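Local coordinates for protein Cd1 (Flavonifractor plautii, PDB 7D39) that binds flavin mononucleotide and probably acts as an ene-reductase that starts the breakdown of flavones and flavonols in a gut bacterium, at residues K92-L97 and T151-D156. Sequence-based numbering, arbitrary orientation.
With FMN (flavin mononucleotide), chain B.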
ATOM      1  N   LYS A  92      11.507   8.114  -8.407  1.00 20.21           N
ATOM      2  CA  LYS A  92      10.155   8.196  -8.961  1.00 19.07           C
ATOM      3  C   LYS A  92       9.265   7.134  -8.328  1.00 22.89           C
ATOM      4  O   LYS A  92       8.537   6.421  -9.035  1.00 19.02           O
ATOM      5  CB  LYS A  92      10.113   7.587 -10.355  1.00 19.14           C
ATOM      6  CG  LYS A  92      10.806   8.438 -11.389  1.00 19.56           C
ATOM      7  CD  LYS A  92      10.981   7.662 -12.668  1.00 24.79           C
ATOM      8  CE  LYS A  92      11.845   8.441 -13.633  1.00 29.66           C
ATOM      9  NZ  LYS A  92      12.235   7.645 -14.820  1.00 34.28           N
ATOM     10  N   GLY A  93       9.321   7.000  -7.011  1.00 19.54           N
ATOM     11  CA  GLY A  93       8.498   5.998  -6.377  1.00 18.03           C
ATOM     12  C   GLY A  93       8.707   6.289  -4.909  1.00 17.71           C
ATOM     13  O   GLY A  93       9.376   7.261  -4.554  1.00 19.96           O
ATOM     14  N   ALA A  94       8.153   5.450  -4.042  1.00 18.62           N
ATOM     15  CA  ALA A  94       8.358   5.629  -2.615  1.00 19.09           C
ATOM     16  C   ALA A  94       9.723   5.071  -2.206  1.00 16.96           C
ATOM     17  O   ALA A  94      10.432   4.457  -3.004  1.00 26.59           O
ATOM     18  CB  ALA A  94       7.227   4.967  -1.847  1.00 17.45           C
ATOM     19  N   THR A  95      10.096   5.292  -0.947  1.00 16.84           N
ATOM     20  CA  THR A  95      11.417   4.869  -0.488  1.00 18.69           C
ATOM     21  C   THR A  95      11.495   3.348  -0.351  1.00 19.57           C
ATOM     22  O   THR A  95      10.485   2.654  -0.212  1.00 19.67           O
ATOM     23  CB  THR A  95      11.780   5.504   0.853  1.00 16.63           C
ATOM     24  OG1 THR A  95      10.892   5.018   1.866  1.00 20.04           O
ATOM     25  CG2 THR A  95      11.731   7.061   0.788  1.00 17.37           C
ATOM     26  N   GLY A  96      12.727   2.835  -0.383  1.00 17.23           N
ATOM     27  CA  GLY A  96      12.920   1.414  -0.160  1.00 16.23           C
ATOM     28  C   GLY A  96      12.216   0.943   1.095  1.00 22.16           C
ATOM     29  O   GLY A  96      11.597  -0.122   1.112  1.00 21.11           O
ATOM     30  N   LEU A  97      12.286   1.748   2.160  1.00 17.62           N
ATOM     31  CA  LEU A  97      11.654   1.378   3.420  1.00 16.53           C
ATOM     32  C   LEU A  97      10.138   1.271   3.273  1.00 19.03           C
ATOM     33  O   LEU A  97       9.518   0.350   3.811  1.00 20.18           O
ATOM     34  CB  LEU A  97      12.018   2.400   4.499  1.00 18.78           C
ATOM     35  CG  LEU A  97      11.345   2.119   5.842  1.00 23.67           C
ATOM     36  CD1 LEU A  97      11.723   0.732   6.358  1.00 18.02           C
ATOM     37  CD2 LEU A  97      11.704   3.193   6.861  1.00 18.99           C
ATOM     38  N   THR A 151       6.621   9.684 -11.096  1.00 20.84           N
ATOM     39  CA  THR A 151       5.566   9.011 -11.851  1.00 22.62           C
ATOM     40  C   THR A 151       5.160   7.649 -11.296  1.00 24.17           C
ATOM     41  O   THR A 151       4.259   7.018 -11.858  1.00 24.75           O
ATOM     42  CB  THR A 151       5.988   8.836 -13.309  1.00 23.82           C
ATOM     43  OG1 THR A 151       7.294   8.240 -13.357  1.00 26.60           O
ATOM     44  CG2 THR A 151       6.030  10.164 -14.004  1.00 30.12           C
ATOM     45  N   ARG A 152       5.787   7.166 -10.225  1.00 22.02           N
ATOM     46  CA  ARG A 152       5.463   5.848  -9.704  1.00 19.89           C
ATOM     47  C   ARG A 152       5.049   5.846  -8.240  1.00 27.49           C
ATOM     48  O   ARG A 152       4.637   4.793  -7.731  1.00 20.87           O
ATOM     49  CB  ARG A 152       6.654   4.908  -9.902  1.00 20.66           C
ATOM     50  CG  ARG A 152       7.176   4.883 -11.325  1.00 22.71           C
ATOM     51  CD  ARG A 152       8.273   3.850 -11.501  1.00 23.47           C
ATOM     52  NE  ARG A 152       7.722   2.505 -11.595  1.00 19.48           N
ATOM     53  CZ  ARG A 152       8.373   1.389 -11.273  1.00 19.75           C
ATOM     54  NH1 ARG A 152       9.616   1.446 -10.820  1.00 20.80           N
ATOM     55  NH2 ARG A 152       7.770   0.210 -11.413  1.00 21.19           N
ATOM     56  N   THR A 153       5.131   6.986  -7.550  1.00 20.21           N
ATOM     57  CA  THR A 153       5.009   6.951  -6.098  1.00 19.13           C
ATOM     58  C   THR A 153       3.566   6.748  -5.662  1.00 19.52           C
ATOM     59  O   THR A 153       3.309   6.051  -4.678  1.00 24.82           O
ATOM     60  CB  THR A 153       5.618   8.226  -5.485  1.00 19.04           C
ATOM     61  OG1 THR A 153       5.642   8.110  -4.059  1.00 18.72           O
ATOM     62  CG2 THR A 153       4.832   9.486  -5.904  1.00 19.69           C
ATOM     63  N   GLN A 154       2.611   7.313  -6.395  1.00 20.20           N
ATOM     64  CA  GLN A 154       1.206   7.154  -6.030  1.00 20.68           C
ATOM     65  C   GLN A 154       0.739   5.715  -6.195  1.00 21.15           C
ATOM     66  O   GLN A 154      -0.125   5.248  -5.441  1.00 27.87           O
ATOM     67  CB  GLN A 154       0.344   8.079  -6.882  1.00 21.53           C
ATOM     68  CG  GLN A 154       0.461   9.527  -6.535  1.00 22.47           C
ATOM     69  CD  GLN A 154      -0.208  10.420  -7.552  1.00 29.21           C
ATOM     70  OE1 GLN A 154       0.152  10.427  -8.732  1.00 30.04           O
ATOM     71  NE2 GLN A 154      -1.208  11.173  -7.099  1.00 31.14           N
ATOM     72  N   CYS A 155       1.264   5.011  -7.189  1.00 20.59           N
ATOM     73  CA  CYS A 155       0.966   3.594  -7.321  1.00 20.57           C
ATOM     74  C   CYS A 155       1.630   2.797  -6.202  1.00 22.14           C
ATOM     75  O   CYS A 155       0.999   1.903  -5.621  1.00 26.29           O
ATOM     76  CB  CYS A 155       1.386   3.113  -8.708  1.00 20.76           C
ATOM     77  SG  CYS A 155       0.960   1.400  -9.105  1.00 28.94           S
ATOM     78  N   ASP A 156       2.885   3.127  -5.847  1.00 20.93           N
ATOM     79  CA  ASP A 156       3.498   2.489  -4.681  1.00 20.74           C
ATOM     80  C   ASP A 156       2.629   2.694  -3.455  1.00 20.44           C
ATOM     81  O   ASP A 156       2.396   1.758  -2.676  1.00 20.47           O
ATOM     82  CB  ASP A 156       4.902   3.035  -4.401  1.00 18.25           C
ATOM     83  CG  ASP A 156       5.893   2.731  -5.496  1.00 20.31           C
ATOM     84  OD1 ASP A 156       5.615   1.880  -6.354  1.00 25.15           O
ATOM     85  OD2 ASP A 156       6.978   3.343  -5.487  1.00 24.28           O
TER
HETATM   86  N1  FMN B 401      13.011  13.472  -5.662  1.00 21.79           N
HETATM   87  C2  FMN B 401      12.218  13.403  -6.722  1.00 23.32           C
HETATM   88  O2  FMN B 401      11.478  14.388  -6.792  1.00 27.42           O
HETATM   89  N3  FMN B 401      12.266  12.365  -7.600  1.00 25.99           N
HETATM   90  C4  FMN B 401      13.130  11.352  -7.364  1.00 22.46           C
HETATM   91  O4  FMN B 401      13.286  10.363  -8.057  1.00 26.49           O
HETATM   92  C4A FMN B 401      14.018  11.421  -6.194  1.00 20.73           C
HETATM   93  N5  FMN B 401      14.891  10.486  -5.905  1.00 22.19           N
HETATM   94  C5A FMN B 401      15.676  10.506  -4.830  1.00 19.89           C
HETATM   95  C6  FMN B 401      16.581   9.499  -4.544  1.00 17.83           C
HETATM   96  C7  FMN B 401      17.392   9.547  -3.418  1.00 22.19           C
HETATM   97  C7M FMN B 401      18.382   8.449  -3.129  1.00 17.62           C
HETATM   98  C8  FMN B 401      17.305  10.720  -2.515  1.00 22.87           C
HETATM   99  C8M FMN B 401      18.193  10.799  -1.305  1.00 18.60           C
HETATM  100  C9  FMN B 401      16.404  11.728  -2.816  1.00 20.94           C
HETATM  101  C9A FMN B 401      15.587  11.657  -3.926  1.00 17.75           C
HETATM  102  N10 FMN B 401      14.697  12.692  -4.232  1.00 18.09           N
HETATM  103  C10 FMN B 401      13.894  12.563  -5.340  1.00 18.31           C
HETATM  104  C1' FMN B 401      14.590  13.814  -3.307  1.00 18.32           C
HETATM  105  C2' FMN B 401      13.729  13.446  -2.091  1.00 21.95           C
HETATM  106  O2' FMN B 401      12.386  13.157  -2.430  1.00 18.78           O
HETATM  107  C3' FMN B 401      13.826  14.552  -0.999  1.00 18.42           C
HETATM  108  O3' FMN B 401      15.136  14.676  -0.517  1.00 22.49           O
HETATM  109  C4' FMN B 401      12.815  14.339   0.154  1.00 18.40           C
HETATM  110  O4' FMN B 401      11.487  14.642  -0.232  1.00 18.68           O
HETATM  111  C5' FMN B 401      13.236  15.133   1.379  1.00 18.64           C
HETATM  112  O5' FMN B 401      12.353  14.998   2.439  1.00 20.21           O
HETATM  113  P   FMN B 401      12.575  15.134   3.928  1.00 19.94           P
HETATM  114  O1P FMN B 401      11.415  14.749   4.586  1.00 29.01           O
HETATM  115  O2P FMN B 401      13.626  14.259   4.252  1.00 18.53           O
HETATM  116  O3P FMN B 401      12.795  16.539   4.058  1.00 19.31           O
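Asp156 OD2 accepts the backbone N-H of Ala94 at 2.8 Å, a fairly straight bond (159°) made through the anti lone pair, the one turned away from OD1. With CG beside the backbone N (chi1 -65°), the carboxylate leans off the first turn of helix 153-162 onto the loop of residues 92-95, and Asp156 CB meets the Ala94 methyl at 4.0 Å. Replacing Asp156 by an alanine would probably leave the Ala94 N-H without this acceptor and residues 92-95 less firmly tied to the helix. Next along, Gly93 CA sits 3.6 Å from Thr153 CA and 3.2 Å from Asp156 OD2. Thr153 CB lies against the Gly93 backbone, 3.7 Å from its C, while Thr153 OG1, anti to the backbone N (chi1 -173°), hydrogen-bonds Ser143 OG. In this flavodoxin-like fold, a five-stranded parallel sheet with helices around it, the contact joins the loops that follow strands 82-88 and 138-144, both at the flavin-binding edge. Lys92 N donates to FMN O4 at 2.9 Å, so the loop held by Asp156 also touches the isoalloxazine. Beyond CG the Lys92 chain is extended and runs alongside Thr151, with CD 3.8 Å from Thr151 OG1, and it makes a cation-pi contact with Trp149.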